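Local coordinates for protein AT-less polyketide synthase (Streptomyces platensis subsp. rosaceus, PDB 4QYR) that probably acts as a ketosynthase domain of a modular polyketide synthase, joining acyl units by carbon-carbon condensation in isomigrastatin biosynthesis, at residues F63-I67 and V235-V240; L83-D89 and F142-N147; V123-H129 and N147-L152; R223-F227 and L344-T349. One frame throughout, in Å; residues are numbered along the deposited sequence.

Contact 1 of 4, residues F63-I67 and V235-V240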
loop_
_atom_site.group_PDB
_atom_site.type_symbol
_atom_site.label_atom_id
_atom_site.label_comp_id
_atom_site.label_asym_id
_atom_site.label_seq_id
_atom_site.Cartn_x
_atom_site.Cartn_y
_atom_site.Cartn_z
ATOM N N PHE A 63 22.212 19.487 5.824
ATOM C CA PHE A 63 22.808 18.628 4.804
ATOM C C PHE A 63 21.789 17.751 4.129
ATOM O O PHE A 63 20.782 17.404 4.728
ATOM C CB PHE A 63 23.887 17.728 5.401
ATOM C CG PHE A 63 24.969 18.467 6.131
ATOM C CD1 PHE A 63 26.090 18.922 5.455
ATOM C CD2 PHE A 63 24.876 18.681 7.505
ATOM C CE1 PHE A 63 27.094 19.591 6.125
ATOM C CE2 PHE A 63 25.872 19.336 8.180
ATOM C CZ PHE A 63 26.990 19.799 7.482
ATOM N N ALA A 64 22.065 17.369 2.887
ATOM C CA ALA A 64 21.271 16.338 2.221
ATOM C C ALA A 64 22.002 15.792 1.014
ATOM O O ALA A 64 22.850 16.467 0.437
ATOM C CB ALA A 64 19.905 16.879 1.802
ATOM N N GLY A 65 21.683 14.557 0.652
ATOM C CA GLY A 65 22.018 14.062 -0.661
ATOM C C GLY A 65 20.928 14.592 -1.567
ATOM O O GLY A 65 19.752 14.323 -1.340
ATOM N N ARG A 66 21.308 15.365 -2.574
ATOM C CA ARG A 66 20.346 15.966 -3.497
ATOM C C ARG A 66 20.501 15.471 -4.923
ATOM O O ARG A 66 21.601 15.170 -5.393
ATOM C CB ARG A 66 20.473 17.486 -3.514
ATOM C CG ARG A 66 19.984 18.171 -2.280
ATOM C CD ARG A 66 19.854 19.660 -2.535
ATOM N NE ARG A 66 21.091 20.410 -2.288
ATOM C CZ ARG A 66 21.875 20.925 -3.237
ATOM N NH1 ARG A 66 22.960 21.610 -2.899
ATOM N NH2 ARG A 66 21.575 20.763 -4.522
ATOM N N ILE A 67 19.374 15.419 -5.607
ATOM C CA ILE A 67 19.337 15.174 -7.024
ATOM C C ILE A 67 19.379 16.517 -7.737
ATOM O O ILE A 67 18.645 17.449 -7.378
ATOM C CB ILE A 67 18.065 14.401 -7.401
ATOM C CG1 ILE A 67 18.158 12.975 -6.895
ATOM C CG2 ILE A 67 17.810 14.430 -8.905
ATOM C CD1 ILE A 67 16.992 12.178 -7.301
ATOM N N VAL A 235 21.503 11.352 7.590
ATOM C CA VAL A 235 21.224 12.523 6.786
ATOM C C VAL A 235 20.196 12.127 5.697
ATOM O O VAL A 235 20.265 11.048 5.085
ATOM C CB VAL A 235 22.543 13.110 6.204
ATOM C CG1 VAL A 235 23.294 12.077 5.421
ATOM C CG2 VAL A 235 22.276 14.313 5.358
ATOM N N ARG A 236 19.203 12.979 5.489
ATOM C CA ARG A 236 18.178 12.679 4.505
ATOM C C ARG A 236 18.746 12.810 3.076
ATOM O O ARG A 236 19.650 13.611 2.832
ATOM C CB ARG A 236 16.981 13.598 4.720
ATOM C CG ARG A 236 16.503 13.667 6.175
ATOM C CD ARG A 236 15.217 14.474 6.288
ATOM N NE ARG A 236 14.165 13.859 5.477
ATOM C CZ ARG A 236 13.126 14.493 4.932
ATOM N NH1 ARG A 236 12.954 15.809 5.088
ATOM N NH2 ARG A 236 12.257 13.796 4.206
ATOM N N SER A 237 18.233 12.012 2.142
ATOM C CA SER A 237 18.652 12.091 0.736
ATOM C C SER A 237 17.510 11.937 -0.225
ATOM O O SER A 237 16.510 11.282 0.074
ATOM C CB SER A 237 19.668 11.018 0.393
ATOM O OG SER A 237 20.871 11.214 1.092
ATOM N N GLU A 238 17.689 12.522 -1.400
ATOM C CA GLU A 238 16.752 12.335 -2.495
ATOM C C GLU A 238 17.164 11.141 -3.326
ATOM O O GLU A 238 18.313 10.728 -3.296
ATOM C CB GLU A 238 16.686 13.590 -3.357
ATOM C CG GLU A 238 16.380 14.806 -2.543
ATOM C CD GLU A 238 16.193 16.041 -3.377
ATOM O OE1 GLU A 238 16.944 16.199 -4.370
ATOM O OE2 GLU A 238 15.295 16.848 -3.027
ATOM N N GLY A 239 16.227 10.592 -4.080
ATOM C CA GLY A 239 16.533 9.443 -4.912
ATOM C C GLY A 239 15.287 8.954 -5.603
ATOM O O GLY A 239 14.173 9.122 -5.083
ATOM N N VAL A 240 15.465 8.368 -6.780
ATOM C CA VAL A 240 14.344 7.758 -7.473
ATOM C C VAL A 240 14.833 6.543 -8.250
ATOM O O VAL A 240 15.905 6.566 -8.851
ATOM C CB VAL A 240 13.667 8.771 -8.398
ATOM C CG1 VAL A 240 14.680 9.348 -9.369
ATOM C CG2 VAL A 240 12.471 8.164 -9.118
HETATM O O HOH W 1 19.286 15.607 5.804
#
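Glu238 reaches across to Ile67 and accepts from its backbone amide, OE1 to Ile67 N at 2.8 Å. The bond is nearly straight, 167° at the hydrogen. OE1 uses its anti lone pair, the one turned away from OE2. The other oxygen is also engaged: OE2 forms a salt bridge with Arg45 and accepts from Leu203 N. With both oxygens held, the buried carboxylate is fixed in rotation and would be expected to stay ionised. The Glu238 chain gets there by leaving beside its own backbone N (chi1 -54°) and then running extended.

Two backbone bonds flank Ser237. Gly65 N donates to Arg236 O at 3.1 Å, and Glu238 N donates to Gly65 O at 2.7 Å. A water bridges the chains one step earlier, accepting from Arg236 N and donating to Phe63 O.

Packing surrounds these bonds. The CD1 methyl of Ile67 lies 3.7 Å from Gly239 CA and also meets Val240 CG1. At the other end, Val235 CG2 sits 3.8 Å from Phe63 CB. The guanidinium of Arg66 is held by Asp40, whose backbone O accepts from its NE, rather than by Glu238. The Arg236 side chain also leads off, to a salt bridge with Glu355.

Gly65 bonding to the residues before and after Ser237 is the pattern of a single parallel beta bridge, and the two chains run in nearly the same direction. It ties the chain at strand 63-64 to the chain leading into strand 239-247 of the central sheet in this thiolase-type fold.

Contact 2 of 4, residues L83-D89 and F142-N147; sequences LEAELMD and FTATGN
Glu84 lies flat across one face of the Phe142 ring. Its CB is 3.6 Å from the ring centroid and almost exactly on the ring normal, a CH-pi contact. The rest of the chain stays on that face. CG sits over the CD1 side, and the carboxylate carbon CD is 3.6 Å from Phe142 CE1. The carboxylate and ring planes are 16° apart, so the two flat groups are stacked. The extended Glu84 chain, with CG anti to the backbone N (chi1 174°), keeps the carboxylate over the ring. Leu83 comes to the same ring from its edge, CG to Phe142 CD2 at 4.2 Å. Leu87 meets the root of the Phe142 side chain, CD1 to CB at 4.0 Å, and crosses it at about a right angle.

Further along, the backbones themselves come together. Gly146 has no side chain, and its CA approaches that of Met88, a selenomethionine, to 4.0 Å. Asp89 N donates to Gly146 O at 2.8 Å. The Asn147 amide serves both segments: ND2 donates to Thr143 O at 2.8 Å, in the amide plane, and makes a weak bond to Leu87 O. Its OD1 lies near Asp89 CB.

The contact joins the end of helix 82-86 to helix 141-147. Asp89 is also the N-cap of helix 90-106, and its OD2 accepts from Gln91. Arg155 of helix 149-160 touches Glu84 and Met88. On helix 141-147, Ala144 and Thr145 pack against Ala211 and Phe425 of the second subunit.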
loop_
_atom_site.group_PDB
_atom_site.type_symbol
_atom_site.label_atom_id
_atom_site.label_comp_id
_atom_site.label_asym_id
_atom_site.label_seq_id
_atom_site.Cartn_x
_atom_site.Cartn_y
_atom_site.Cartn_z
ATOM N N LEU A 83 0.482 24.379 -16.275
ATOM C CA LEU A 83 -0.241 24.458 -15.015
ATOM C C LEU A 83 -0.455 23.090 -14.329
ATOM O O LEU A 83 -0.274 22.964 -13.122
ATOM C CB LEU A 83 -1.580 25.141 -15.263
ATOM C CG LEU A 83 -2.446 25.374 -14.027
ATOM C CD1 LEU A 83 -1.704 26.171 -12.950
ATOM C CD2 LEU A 83 -3.733 26.070 -14.443
ATOM N N GLU A 84 -0.833 22.065 -15.083
ATOM C CA GLU A 84 -1.009 20.745 -14.482
ATOM C C GLU A 84 0.318 20.231 -13.945
ATOM O O GLU A 84 0.375 19.538 -12.930
ATOM C CB GLU A 84 -1.586 19.749 -15.487
ATOM C CG GLU A 84 -1.656 18.339 -14.948
ATOM C CD GLU A 84 -2.571 17.421 -15.744
ATOM O OE1 GLU A 84 -2.862 17.744 -16.925
ATOM O OE2 GLU A 84 -2.997 16.378 -15.175
ATOM N N ALA A 85 1.396 20.575 -14.633
ATOM C CA ALA A 85 2.703 20.070 -14.264
ATOM C C ALA A 85 3.259 20.862 -13.106
ATOM O O ALA A 85 3.967 20.315 -12.270
ATOM C CB ALA A 85 3.633 20.122 -15.432
ATOM N N GLU A 86 2.930 22.147 -13.045
ATOM C CA GLU A 86 3.448 23.008 -11.983
ATOM C C GLU A 86 2.851 22.678 -10.603
ATOM O O GLU A 86 3.443 22.981 -9.570
ATOM C CB GLU A 86 3.202 24.477 -12.325
ATOM C CG GLU A 86 4.223 25.031 -13.295
ATOM C CD GLU A 86 4.048 26.515 -13.619
ATOM O OE1 GLU A 86 2.946 27.062 -13.387
ATOM O OE2 GLU A 86 5.028 27.137 -14.101
ATOM N N LEU A 87 1.684 22.052 -10.588
ATOM C CA LEU A 87 1.045 21.707 -9.341
ATOM C C LEU A 87 1.266 20.232 -9.062
ATOM O O LEU A 87 0.708 19.680 -8.107
ATOM C CB LEU A 87 -0.442 22.027 -9.393
ATOM C CG LEU A 87 -0.682 23.493 -9.729
ATOM C CD1 LEU A 87 -2.137 23.771 -10.042
ATOM C CD2 LEU A 87 -0.201 24.368 -8.579
HETATM N N MSE A 88 2.087 19.597 -9.893
HETATM C CA MSE A 88 2.345 18.172 -9.743
HETATM C C MSE A 88 3.611 17.918 -8.967
HETATM O O MSE A 88 4.677 18.362 -9.371
HETATM C CB MSE A 88 2.453 17.485 -11.092
HETATM C CG MSE A 88 2.578 15.971 -10.965
HETATM SE SE MSE A 88 2.467 15.072 -12.696
HETATM C CE MSE A 88 0.971 16.090 -13.438
ATOM N N ASP A 89 3.471 17.216 -7.848
ATOM C CA ASP A 89 4.583 16.792 -7.012
ATOM C C ASP A 89 5.716 16.309 -7.884
ATOM O O ASP A 89 5.526 15.402 -8.686
ATOM C CB ASP A 89 4.109 15.681 -6.070
ATOM C CG ASP A 89 5.191 15.182 -5.116
ATOM O OD1 ASP A 89 6.261 15.806 -5.020
ATOM O OD2 ASP A 89 4.930 14.175 -4.414
ATOM N N PHE A 142 -5.938 20.445 -10.275
ATOM C CA PHE A 142 -4.701 19.734 -10.566
ATOM C C PHE A 142 -3.883 19.458 -9.317
ATOM O O PHE A 142 -3.020 18.568 -9.321
ATOM C CB PHE A 142 -3.840 20.510 -11.563
ATOM C CG PHE A 142 -4.378 20.509 -12.965
ATOM C CD1 PHE A 142 -4.923 19.358 -13.510
ATOM C CD2 PHE A 142 -4.370 21.679 -13.728
ATOM C CE1 PHE A 142 -5.432 19.372 -14.795
ATOM C CE2 PHE A 142 -4.867 21.694 -15.000
ATOM C CZ PHE A 142 -5.406 20.547 -15.537
ATOM N N THR A 143 -4.130 20.226 -8.256
ATOM C CA THR A 143 -3.339 20.071 -7.034
ATOM C C THR A 143 -3.604 18.728 -6.383
ATOM O O THR A 143 -2.672 18.003 -6.040
ATOM C CB THR A 143 -3.628 21.137 -5.986
ATOM O OG1 THR A 143 -3.681 22.436 -6.591
ATOM C CG2 THR A 143 -2.538 21.097 -4.924
ATOM N N ALA A 144 -4.888 18.418 -6.221
ATOM C CA ALA A 144 -5.331 17.163 -5.621
ATOM C C ALA A 144 -4.781 15.953 -6.381
ATOM O O ALA A 144 -4.148 15.064 -5.809
ATOM C CB ALA A 144 -6.836 17.117 -5.585
ATOM N N THR A 145 -5.055 15.929 -7.675
ATOM C CA THR A 145 -4.451 14.989 -8.577
ATOM C C THR A 145 -2.919 15.008 -8.517
ATOM O O THR A 145 -2.259 13.971 -8.632
ATOM C CB THR A 145 -4.933 15.288 -9.994
ATOM O OG1 THR A 145 -6.043 14.436 -10.289
ATOM C CG2 THR A 145 -3.819 15.098 -11.034
ATOM N N GLY A 146 -2.350 16.191 -8.325
ATOM C CA GLY A 146 -0.912 16.331 -8.436
ATOM C C GLY A 146 -0.171 15.914 -7.196
ATOM O O GLY A 146 1.059 15.904 -7.156
ATOM N N ASN A 147 -0.921 15.566 -6.165
ATOM C CA ASN A 147 -0.298 15.336 -4.886
ATOM C C ASN A 147 -0.794 14.159 -4.093
ATOM O O ASN A 147 -0.230 13.848 -3.058
ATOM C CB ASN A 147 -0.422 16.593 -4.064
ATOM C CG ASN A 147 0.511 17.650 -4.547
ATOM O OD1 ASN A 147 1.708 17.608 -4.237
ATOM N ND2 ASN A 147 -0.001 18.581 -5.361
#

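Contact 3 of 4, residues V123-H129 and N147-L152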
loop_
_atom_site.group_PDB
_atom_site.type_symbol
_atom_site.label_atom_id
_atom_site.label_comp_id
_atom_site.label_asym_id
_atom_site.label_seq_id
_atom_site.Cartn_x
_atom_site.Cartn_y
_atom_site.Cartn_z
ATOM N N VAL A 123 6.634 5.651 -1.729
ATOM C CA VAL A 123 6.645 7.108 -1.607
ATOM C C VAL A 123 6.117 7.466 -0.227
ATOM O O VAL A 123 5.188 6.819 0.252
ATOM C CB VAL A 123 5.784 7.754 -2.709
ATOM C CG1 VAL A 123 4.406 7.128 -2.718
ATOM C CG2 VAL A 123 5.670 9.243 -2.505
ATOM N N SER A 124 6.691 8.472 0.428
ATOM C CA SER A 124 6.267 8.796 1.796
ATOM C C SER A 124 5.802 10.227 2.033
ATOM O O SER A 124 4.810 10.445 2.715
ATOM C CB SER A 124 7.393 8.486 2.779
ATOM O OG SER A 124 7.632 7.088 2.821
ATOM N N GLY A 125 6.500 11.211 1.491
ATOM C CA GLY A 125 6.184 12.576 1.851
ATOM C C GLY A 125 5.330 13.330 0.870
ATOM O O GLY A 125 5.370 13.070 -0.323
ATOM N N SER A 126 4.547 14.269 1.379
ATOM C CA SER A 126 3.889 15.255 0.532
ATOM C C SER A 126 4.544 16.615 0.732
ATOM O O SER A 126 3.876 17.605 1.014
ATOM C CB SER A 126 2.395 15.327 0.839
ATOM O OG SER A 126 1.828 14.033 0.849
ATOM N N ASP A 127 5.861 16.653 0.608
ATOM C CA ASP A 127 6.593 17.879 0.857
ATOM C C ASP A 127 6.126 19.017 -0.064
ATOM O O ASP A 127 5.942 20.135 0.389
ATOM C CB ASP A 127 8.097 17.642 0.692
ATOM C CG ASP A 127 8.720 16.915 1.885
ATOM O OD1 ASP A 127 7.976 16.277 2.677
ATOM O OD2 ASP A 127 9.965 16.994 2.034
ATOM N N TYR A 128 5.912 18.727 -1.346
ATOM C CA TYR A 128 5.559 19.761 -2.324
ATOM C C TYR A 128 4.251 20.452 -2.018
ATOM O O TYR A 128 4.114 21.659 -2.218
ATOM C CB TYR A 128 5.472 19.163 -3.718
ATOM C CG TYR A 128 5.512 20.159 -4.853
ATOM C CD1 TYR A 128 6.596 21.008 -5.017
ATOM C CD2 TYR A 128 4.502 20.203 -5.804
ATOM C CE1 TYR A 128 6.656 21.905 -6.065
ATOM C CE2 TYR A 128 4.553 21.099 -6.862
ATOM C CZ TYR A 128 5.635 21.944 -6.984
ATOM O OH TYR A 128 5.712 22.837 -8.026
ATOM N N HIS A 129 3.284 19.670 -1.553
ATOM C CA HIS A 129 1.945 20.164 -1.290
ATOM C C HIS A 129 2.011 21.145 -0.151
ATOM O O HIS A 129 1.282 22.135 -0.138
ATOM C CB HIS A 129 1.008 19.015 -0.962
ATOM C CG HIS A 129 -0.444 19.349 -1.090
ATOM N ND1 HIS A 129 -0.915 20.645 -1.143
ATOM C CD2 HIS A 129 -1.533 18.547 -1.182
ATOM C CE1 HIS A 129 -2.230 20.628 -1.266
ATOM N NE2 HIS A 129 -2.629 19.368 -1.293
ATOM N N ASN A 147 -0.921 15.566 -6.165
ATOM C CA ASN A 147 -0.298 15.336 -4.886
ATOM C C ASN A 147 -0.794 14.159 -4.093
ATOM O O ASN A 147 -0.230 13.848 -3.058
ATOM C CB ASN A 147 -0.422 16.593 -4.064
ATOM C CG ASN A 147 0.511 17.650 -4.547
ATOM O OD1 ASN A 147 1.708 17.608 -4.237
ATOM N ND2 ASN A 147 -0.001 18.581 -5.361
ATOM N N ALA A 148 -1.827 13.489 -4.572
ATOM C CA ALA A 148 -2.272 12.267 -3.928
ATOM C C ALA A 148 -1.290 11.129 -4.232
ATOM O O ALA A 148 -0.869 10.959 -5.376
ATOM C CB ALA A 148 -3.661 11.923 -4.394
ATOM N N HIS A 149 -0.914 10.350 -3.222
ATOM C CA HIS A 149 0.067 9.282 -3.452
ATOM C C HIS A 149 -0.447 8.231 -4.430
ATOM O O HIS A 149 0.319 7.666 -5.216
ATOM C CB HIS A 149 0.451 8.606 -2.145
ATOM C CG HIS A 149 1.318 9.444 -1.261
ATOM N ND1 HIS A 149 1.984 10.559 -1.717
ATOM C CD2 HIS A 149 1.625 9.333 0.054
ATOM C CE1 HIS A 149 2.664 11.100 -0.721
ATOM N NE2 HIS A 149 2.463 10.374 0.363
ATOM N N SER A 150 -1.741 7.959 -4.362
ATOM C CA SER A 150 -2.380 7.063 -5.309
ATOM C C SER A 150 -2.095 7.459 -6.743
ATOM O O SER A 150 -1.909 6.608 -7.609
ATOM C CB SER A 150 -3.883 7.048 -5.085
ATOM O OG SER A 150 -4.316 8.337 -4.687
HETATM N N MSE A 151 -2.042 8.757 -6.996
HETATM C CA MSE A 151 -1.853 9.212 -8.363
HETATM C C MSE A 151 -0.478 8.880 -8.886
HETATM O O MSE A 151 -0.315 8.561 -10.067
HETATM C CB MSE A 151 -2.117 10.709 -8.478
HETATM C CG MSE A 151 -3.599 11.009 -8.678
HETATM SE SE MSE A 151 -4.347 9.976 -10.167
HETATM C CE MSE A 151 -6.207 10.312 -9.796
ATOM N N LEU A 152 0.506 8.929 -8.007
ATOM C CA LEU A 152 1.842 8.542 -8.391
ATOM C C LEU A 152 1.806 7.197 -9.114
ATOM O O LEU A 152 2.360 7.059 -10.196
ATOM C CB LEU A 152 2.745 8.473 -7.172
ATOM C CG LEU A 152 4.245 8.386 -7.431
ATOM C CD1 LEU A 152 4.962 8.845 -6.187
ATOM C CD2 LEU A 152 4.651 6.996 -7.752
HETATM O O HOH W 2 3.272 16.772 -2.281
#
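His149 gives the one direct hydrogen bond between these segments: NE2 donates to Ser124 O at 3.3 Å, near the ring plane. The bond is weak. A second polar link runs through a water, which accepts from His129 N at 3.0 Å and donates to Asn147 OD1 at 2.6 Å.

Other polar atoms gather round the His149 ring. Gly125 O lies at its edge, 3.4 Å from CE1, and Ser126 OG also comes near CE1.

The apolar contacts centre on Val123. Its CG2 lies over one face of the His149 ring, 4.2 Å from the centroid and displaced toward the rim, as a CH-pi contact. Val123 and Leu152 meet tip to tip, CB to CD1 at 3.7 Å. His149 CG stands beside its own backbone N (chi1 -72°), which turns one face of the ring to Val123. Asn147 CB packs on His129 CD2 at 3.7 Å.

The contact joins the loop after strand 117-122 and the start of helix 127-135 to the start of helix 149-160. Pro168 of strand 166-169 touches both Val123 and His149. The second subunit borders this region, with His130 of that subunit meeting the His129 ring.

Contact 4 of 4, residues R223-F227 and L344-T349; sequences RCKTF and LGSVKT
Thr226 and Thr349 cross at about a right angle, CB of Thr226 to CG2 of Thr349 at 3.6 Å. The same Thr349 methyl also lies 3.3 Å from Cys224 O. Cys224 CB packs against Lys348 O. Beyond Thr226, the Phe227 ring meets the strand end: its CZ is 3.7 Å from Leu344 CG, and Gly345 CA sits at the ring edge, 3.8 Å from CE1. Thr226 CG2 covers one face of that ring from within its own segment.

The next shell fixes these groups. Thr349 OG1 stands between its backbone N and carbonyl carbon (chi1 62°) and donates to Ser346 O at 3.0 Å, almost in line with the carbonyl. Thr349 N donates to the same oxygen. This holds the threonine's rotation, with CG2 turned to the loop. Gly307 O accepts from Thr226 OG1 and, weakly, from Ser346 OG. Lys348 NZ donates to His306 O, and Phe227 N to Asp314.

The chain from Ser346 through Lys348 to His353 matches the lysine- and histidine-containing motif of ketosynthases. In relatives, the counterparts of His306 and His353 belong to the Cys-His-His active site, so the turn from Ser346 to Thr349 probably borders it.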
loop_
_atom_site.group_PDB
_atom_site.type_symbol
_atom_site.label_atom_id
_atom_site.label_comp_id
_atom_site.label_asym_id
_atom_site.label_seq_id
_atom_site.Cartn_x
_atom_site.Cartn_y
_atom_site.Cartn_z
ATOM N N ARG A 223 26.317 13.146 7.992
ATOM C CA ARG A 223 26.802 11.954 7.312
ATOM C C ARG A 223 26.223 10.692 7.933
ATOM O O ARG A 223 26.014 10.627 9.146
ATOM C CB ARG A 223 28.332 11.912 7.329
ATOM C CG ARG A 223 28.984 12.321 5.998
ATOM C CD ARG A 223 28.786 13.786 5.692
ATOM N NE ARG A 223 29.391 14.171 4.426
ATOM C CZ ARG A 223 29.517 15.426 3.993
ATOM N NH1 ARG A 223 30.092 15.668 2.819
ATOM N NH2 ARG A 223 29.066 16.443 4.714
ATOM N N CYS A 224 25.942 9.699 7.094
ATOM C CA CYS A 224 25.555 8.392 7.600
ATOM C C CYS A 224 26.788 7.587 7.879
ATOM O O CYS A 224 27.237 6.831 7.026
ATOM C CB CYS A 224 24.687 7.630 6.609
ATOM S SG CYS A 224 23.001 8.167 6.525
ATOM N N LYS A 225 27.336 7.731 9.079
ATOM C CA LYS A 225 28.560 7.025 9.395
ATOM C C LYS A 225 28.219 5.629 9.882
ATOM O O LYS A 225 28.490 5.276 11.019
ATOM C CB LYS A 225 29.377 7.798 10.420
ATOM C CG LYS A 225 29.833 9.158 9.914
ATOM C CD LYS A 225 30.519 9.958 11.005
ATOM C CE LYS A 225 29.534 10.355 12.079
ATOM N NZ LYS A 225 28.873 11.645 11.781
ATOM N N THR A 226 27.607 4.849 8.991
ATOM C CA THR A 226 27.225 3.467 9.263
ATOM C C THR A 226 28.406 2.609 9.681
ATOM O O THR A 226 29.460 2.659 9.053
ATOM C CB THR A 226 26.581 2.819 8.033
ATOM O OG1 THR A 226 25.535 3.663 7.538
ATOM C CG2 THR A 226 26.007 1.449 8.378
ATOM N N PHE A 227 28.190 1.830 10.744
ATOM C CA PHE A 227 29.156 0.914 11.364
ATOM C C PHE A 227 30.255 1.631 12.135
ATOM O O PHE A 227 31.007 0.994 12.865
ATOM C CB PHE A 227 29.790 -0.011 10.331
ATOM C CG PHE A 227 28.802 -0.734 9.483
ATOM C CD1 PHE A 227 28.947 -0.761 8.091
ATOM C CD2 PHE A 227 27.717 -1.383 10.057
ATOM C CE1 PHE A 227 28.020 -1.434 7.283
ATOM C CE2 PHE A 227 26.792 -2.059 9.261
ATOM C CZ PHE A 227 26.954 -2.083 7.866
ATOM N N LEU A 344 29.910 -7.075 4.314
ATOM C CA LEU A 344 28.836 -6.250 4.846
ATOM C C LEU A 344 28.993 -4.798 4.428
ATOM O O LEU A 344 30.118 -4.299 4.347
ATOM C CB LEU A 344 28.813 -6.373 6.366
ATOM C CG LEU A 344 27.753 -5.562 7.062
ATOM C CD1 LEU A 344 26.425 -6.269 6.897
ATOM C CD2 LEU A 344 28.132 -5.492 8.492
ATOM N N GLY A 345 27.887 -4.121 4.143
ATOM C CA GLY A 345 27.986 -2.748 3.684
ATOM C C GLY A 345 26.707 -1.937 3.623
ATOM O O GLY A 345 25.629 -2.393 4.011
ATOM N N SER A 346 26.834 -0.713 3.120
ATOM C CA SER A 346 25.705 0.207 3.081
ATOM C C SER A 346 25.942 1.431 2.205
ATOM O O SER A 346 26.840 2.236 2.460
ATOM C CB SER A 346 25.354 0.677 4.484
ATOM O OG SER A 346 24.225 1.518 4.421
ATOM N N VAL A 347 25.097 1.586 1.198
ATOM C CA VAL A 347 25.221 2.674 0.257
ATOM C C VAL A 347 24.912 4.023 0.914
ATOM O O VAL A 347 25.360 5.076 0.434
ATOM C CB VAL A 347 24.298 2.444 -0.935
ATOM C CG1 VAL A 347 22.842 2.719 -0.533
ATOM C CG2 VAL A 347 24.751 3.276 -2.132
ATOM N N LYS A 348 24.177 3.991 2.026
ATOM C CA LYS A 348 23.914 5.211 2.801
ATOM C C LYS A 348 25.169 6.021 3.210
ATOM O O LYS A 348 25.075 7.206 3.495
ATOM C CB LYS A 348 23.127 4.872 4.061
ATOM C CG LYS A 348 21.914 4.068 3.790
ATOM C CD LYS A 348 20.783 4.456 4.686
ATOM C CE LYS A 348 19.438 4.042 4.076
ATOM N NZ LYS A 348 19.218 2.571 4.059
ATOM N N THR A 349 26.336 5.394 3.249
ATOM C CA THR A 349 27.548 6.117 3.592
ATOM C C THR A 349 27.994 6.957 2.403
ATOM O O THR A 349 28.765 7.913 2.547
ATOM C CB THR A 349 28.665 5.169 3.995
ATOM O OG1 THR A 349 28.971 4.321 2.885
ATOM C CG2 THR A 349 28.222 4.307 5.156
#

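All four contacts are largely buried and lie in the ketosynthase fold. Contacts 1 and 4 both reach the central sheet and touch each other, with Val235 packing on Arg223 and Cys224. Contacts 2 and 3 share Asn147, involve neighbouring helices and both border the second subunit. The probable hydrogen bond between Tyr128 OH and Glu86 O also joins them. Contact 2 is farthest from the chain centre, about 24 Å between centres, and includes the exposed Leu83. Chemistry varies with place: backbone pairing and a carboxylate in contact 1, a stacked ring in contact 2, a weak histidine bond and a water in contact 3, and van der Waals packing, partly of carbon on carbonyl oxygen, across contact 4.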